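Local coordinates for protein SPI-1 type 3 secretion system secretin (Salmonella enterica subsp. enterica serovar Typhimurium, PDB 4G08) that forms the ring-shaped outer-membrane secretin of the type III secretion system, the injectisome that delivers bacterial effector proteins into eukaryotic host cells, at residues Gly70-Phe75 and Lys115-Arg120. Sequence-based numbering, arbitrary orientation.
Sequences GLIWYF and KNYPLR
Strand 71-75, at one edge of the mixed sheet of the secretin N0 domain, meets the irregular segment 115-120, which leads from the loop after helix 100-109 toward strand 120-121 of the next periplasmic domain. The backbones stay well apart, the nearest CA atoms, those of Ile72 and Asn116, being 9.2 Å from each other. The strand pairs through Ile72 and Tyr74 with Tyr83 and Tyr81 of strand 80-84, while the peptide groups of Trp73 are turned to its other side. There the loop adds no strand; one side chain, Tyr117, makes the direct contacts across the gap. Its CG lies anti to the carbonyl carbon (chi1 -46°), which directs the phenol to the strand and carries OH to the backbone of Trp73. Trp73 N donates to Tyr117 OH over 3.1 Å in a moderately bent bond, with an angle of 148° at the hydrogen. Trp73 O sits at the edge of the phenol ring near its plane, 3.3 Å from Tyr117 CE2. Ile72 CB lies 3.5 Å from Tyr117 OH and 4.2 Å from Tyr117 CZ, the latter the apolar part of the contact. Tyr117 also leans on its neighbour: Asn116 CB rests over the centre of one ring face. All three touching residues, Ile72, Trp73 and Tyr117, are buried, placing this link inside the interface between the two domains. Tyr74 reinforces the junction by hydrogen-bonding Leu112 O, and Glu63 of helix 58-69 holds Asn116 ND2. A water completes the bridge: it donates to Trp73 O at 3.0 Å and weakly accepts from Asn116 ND2, its oxygen lying above the Trp73 ring plane, offset toward the rim.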
loop_
_atom_site.group_PDB
_atom_site.type_symbol
_atom_site.label_atom_id
_atom_site.label_comp_id
_atom_site.label_asym_id
_atom_site.label_seq_id
_atom_site.Cartn_x
_atom_site.Cartn_y
_atom_site.Cartn_z
ATOM N N GLY A 70 -13.099 -3.779 2.988
ATOM C CA GLY A 70 -12.458 -2.677 3.701
ATOM C C GLY A 70 -11.026 -3.010 4.074
ATOM O O GLY A 70 -10.667 -3.036 5.252
ATOM N N LEU A 71 -10.208 -3.213 3.046
ATOM C CA LEU A 71 -8.785 -3.491 3.191
ATOM C C LEU A 71 -7.957 -2.461 2.430
ATOM O O LEU A 71 -8.415 -1.873 1.443
ATOM C CB LEU A 71 -8.457 -4.883 2.644
ATOM C CG LEU A 71 -9.280 -6.065 3.143
ATOM C CD1 LEU A 71 -8.803 -7.356 2.497
ATOM C CD2 LEU A 71 -9.183 -6.158 4.650
ATOM N N ILE A 72 -6.676 -2.405 2.764
ATOM C CA ILE A 72 -5.705 -1.724 1.934
ATOM C C ILE A 72 -4.462 -2.596 1.824
ATOM O O ILE A 72 -4.174 -3.385 2.721
ATOM C CB ILE A 72 -5.336 -0.360 2.545
ATOM C CG1 ILE A 72 -4.818 -0.546 3.971
ATOM C CG2 ILE A 72 -6.560 0.536 2.591
ATOM C CD1 ILE A 72 -4.538 0.745 4.716
ATOM N N TRP A 73 -3.815 -2.557 0.668
ATOM C CA TRP A 73 -2.693 -3.447 0.413
ATOM C C TRP A 73 -1.590 -2.776 -0.378
ATOM O O TRP A 73 -1.795 -1.744 -1.013
ATOM C CB TRP A 73 -3.156 -4.705 -0.307
ATOM C CG TRP A 73 -3.620 -4.454 -1.671
ATOM C CD1 TRP A 73 -4.789 -3.875 -2.038
ATOM C CD2 TRP A 73 -2.940 -4.800 -2.876
ATOM N NE1 TRP A 73 -4.873 -3.808 -3.403
ATOM C CE2 TRP A 73 -3.762 -4.400 -3.942
ATOM C CE3 TRP A 73 -1.729 -5.436 -3.155
ATOM C CZ2 TRP A 73 -3.422 -4.628 -5.269
ATOM C CZ3 TRP A 73 -1.373 -5.627 -4.474
ATOM C CH2 TRP A 73 -2.221 -5.236 -5.515
ATOM N N TYR A 74 -0.396 -3.343 -0.255
ATOM C CA TYR A 74 0.785 -2.829 -0.917
ATOM C C TYR A 74 1.680 -3.999 -1.303
ATOM O O TYR A 74 1.856 -4.932 -0.527
ATOM C CB TYR A 74 1.530 -1.889 0.031
ATOM C CG TYR A 74 2.714 -1.207 -0.590
ATOM C CD1 TYR A 74 2.571 -0.428 -1.726
ATOM C CD2 TYR A 74 3.987 -1.404 -0.089
ATOM C CE1 TYR A 74 3.654 0.202 -2.294
ATOM C CE2 TYR A 74 5.082 -0.799 -0.666
ATOM C CZ TYR A 74 4.915 -0.033 -1.792
ATOM O OH TYR A 74 6.016 0.495 -2.425
ATOM N N PHE A 75 2.184 -3.979 -2.528
ATOM C CA PHE A 75 3.231 -4.903 -2.950
ATOM C C PHE A 75 4.520 -4.115 -3.076
ATOM O O PHE A 75 4.564 -3.125 -3.806
ATOM C CB PHE A 75 2.870 -5.503 -4.310
ATOM C CG PHE A 75 3.969 -6.312 -4.929
ATOM C CD1 PHE A 75 4.454 -7.440 -4.301
ATOM C CD2 PHE A 75 4.425 -6.009 -6.197
ATOM C CE1 PHE A 75 5.443 -8.199 -4.890
ATOM C CE2 PHE A 75 5.412 -6.761 -6.791
ATOM C CZ PHE A 75 5.924 -7.857 -6.135
ATOM N N LYS A 115 -0.556 3.786 -7.291
ATOM C CA LYS A 115 -1.551 4.727 -7.762
ATOM C C LYS A 115 -2.792 4.857 -6.873
ATOM O O LYS A 115 -3.496 5.824 -6.934
ATOM C CB LYS A 115 -1.984 4.413 -9.185
ATOM C CG LYS A 115 -2.688 3.131 -9.331
ATOM C CD LYS A 115 -3.499 3.102 -10.589
ATOM C CE LYS A 115 -3.685 1.692 -11.071
ATOM N NZ LYS A 115 -5.017 1.147 -10.823
ATOM N N ASN A 116 -3.019 3.843 -6.063
ATOM C CA ASN A 116 -4.176 3.832 -5.180
ATOM C C ASN A 116 -3.998 4.783 -4.001
ATOM O O ASN A 116 -4.973 5.180 -3.364
ATOM C CB ASN A 116 -4.431 2.416 -4.678
ATOM C CG ASN A 116 -4.756 1.455 -5.806
ATOM O OD1 ASN A 116 -5.712 1.660 -6.551
ATOM N ND2 ASN A 116 -3.882 0.482 -6.020
ATOM N N TYR A 117 -2.755 5.172 -3.747
ATOM C CA TYR A 117 -2.436 6.026 -2.604
ATOM C C TYR A 117 -1.579 7.209 -3.029
ATOM O O TYR A 117 -0.394 7.278 -2.706
ATOM C CB TYR A 117 -1.734 5.225 -1.512
ATOM C CG TYR A 117 -2.394 3.899 -1.227
ATOM C CD1 TYR A 117 -3.662 3.832 -0.670
ATOM C CD2 TYR A 117 -1.764 2.716 -1.553
ATOM C CE1 TYR A 117 -4.288 2.616 -0.470
ATOM C CE2 TYR A 117 -2.386 1.503 -1.376
ATOM C CZ TYR A 117 -3.658 1.458 -0.865
ATOM O OH TYR A 117 -4.258 0.229 -0.705
ATOM N N PRO A 118 -2.174 8.129 -3.796
ATOM C CA PRO A 118 -1.433 9.184 -4.456
ATOM C C PRO A 118 -1.009 10.281 -3.497
ATOM O O PRO A 118 -1.575 10.422 -2.414
ATOM C CB PRO A 118 -2.440 9.728 -5.470
ATOM C CG PRO A 118 -3.756 9.496 -4.831
ATOM C CD PRO A 118 -3.610 8.180 -4.125
ATOM N N LEU A 119 0.031 11.009 -3.879
ATOM C CA LEU A 119 0.465 12.182 -3.142
ATOM C C LEU A 119 -0.468 13.331 -3.470
ATOM O O LEU A 119 -0.817 13.535 -4.630
ATOM C CB LEU A 119 1.880 12.559 -3.570
ATOM C CG LEU A 119 3.006 11.850 -2.833
ATOM C CD1 LEU A 119 2.725 10.372 -2.670
ATOM C CD2 LEU A 119 4.323 12.066 -3.552
ATOM N N ARG A 120 -0.923 14.034 -2.445
ATOM C CA ARG A 120 -1.885 15.109 -2.638
ATOM C C ARG A 120 -1.286 16.411 -2.155
ATOM O O ARG A 120 -1.109 16.616 -0.955
ATOM C CB ARG A 120 -3.170 14.818 -1.867
ATOM C CG ARG A 120 -3.980 13.682 -2.461
ATOM C CD ARG A 120 -4.374 12.675 -1.404
ATOM N NE ARG A 120 -4.998 13.322 -0.261
ATOM C CZ ARG A 120 -4.922 12.858 0.976
ATOM N NH1 ARG A 120 -4.245 11.746 1.217
ATOM N NH2 ARG A 120 -5.553 13.482 1.959
HETATM O O HOH W 1 -2.534 -1.355 -3.885
#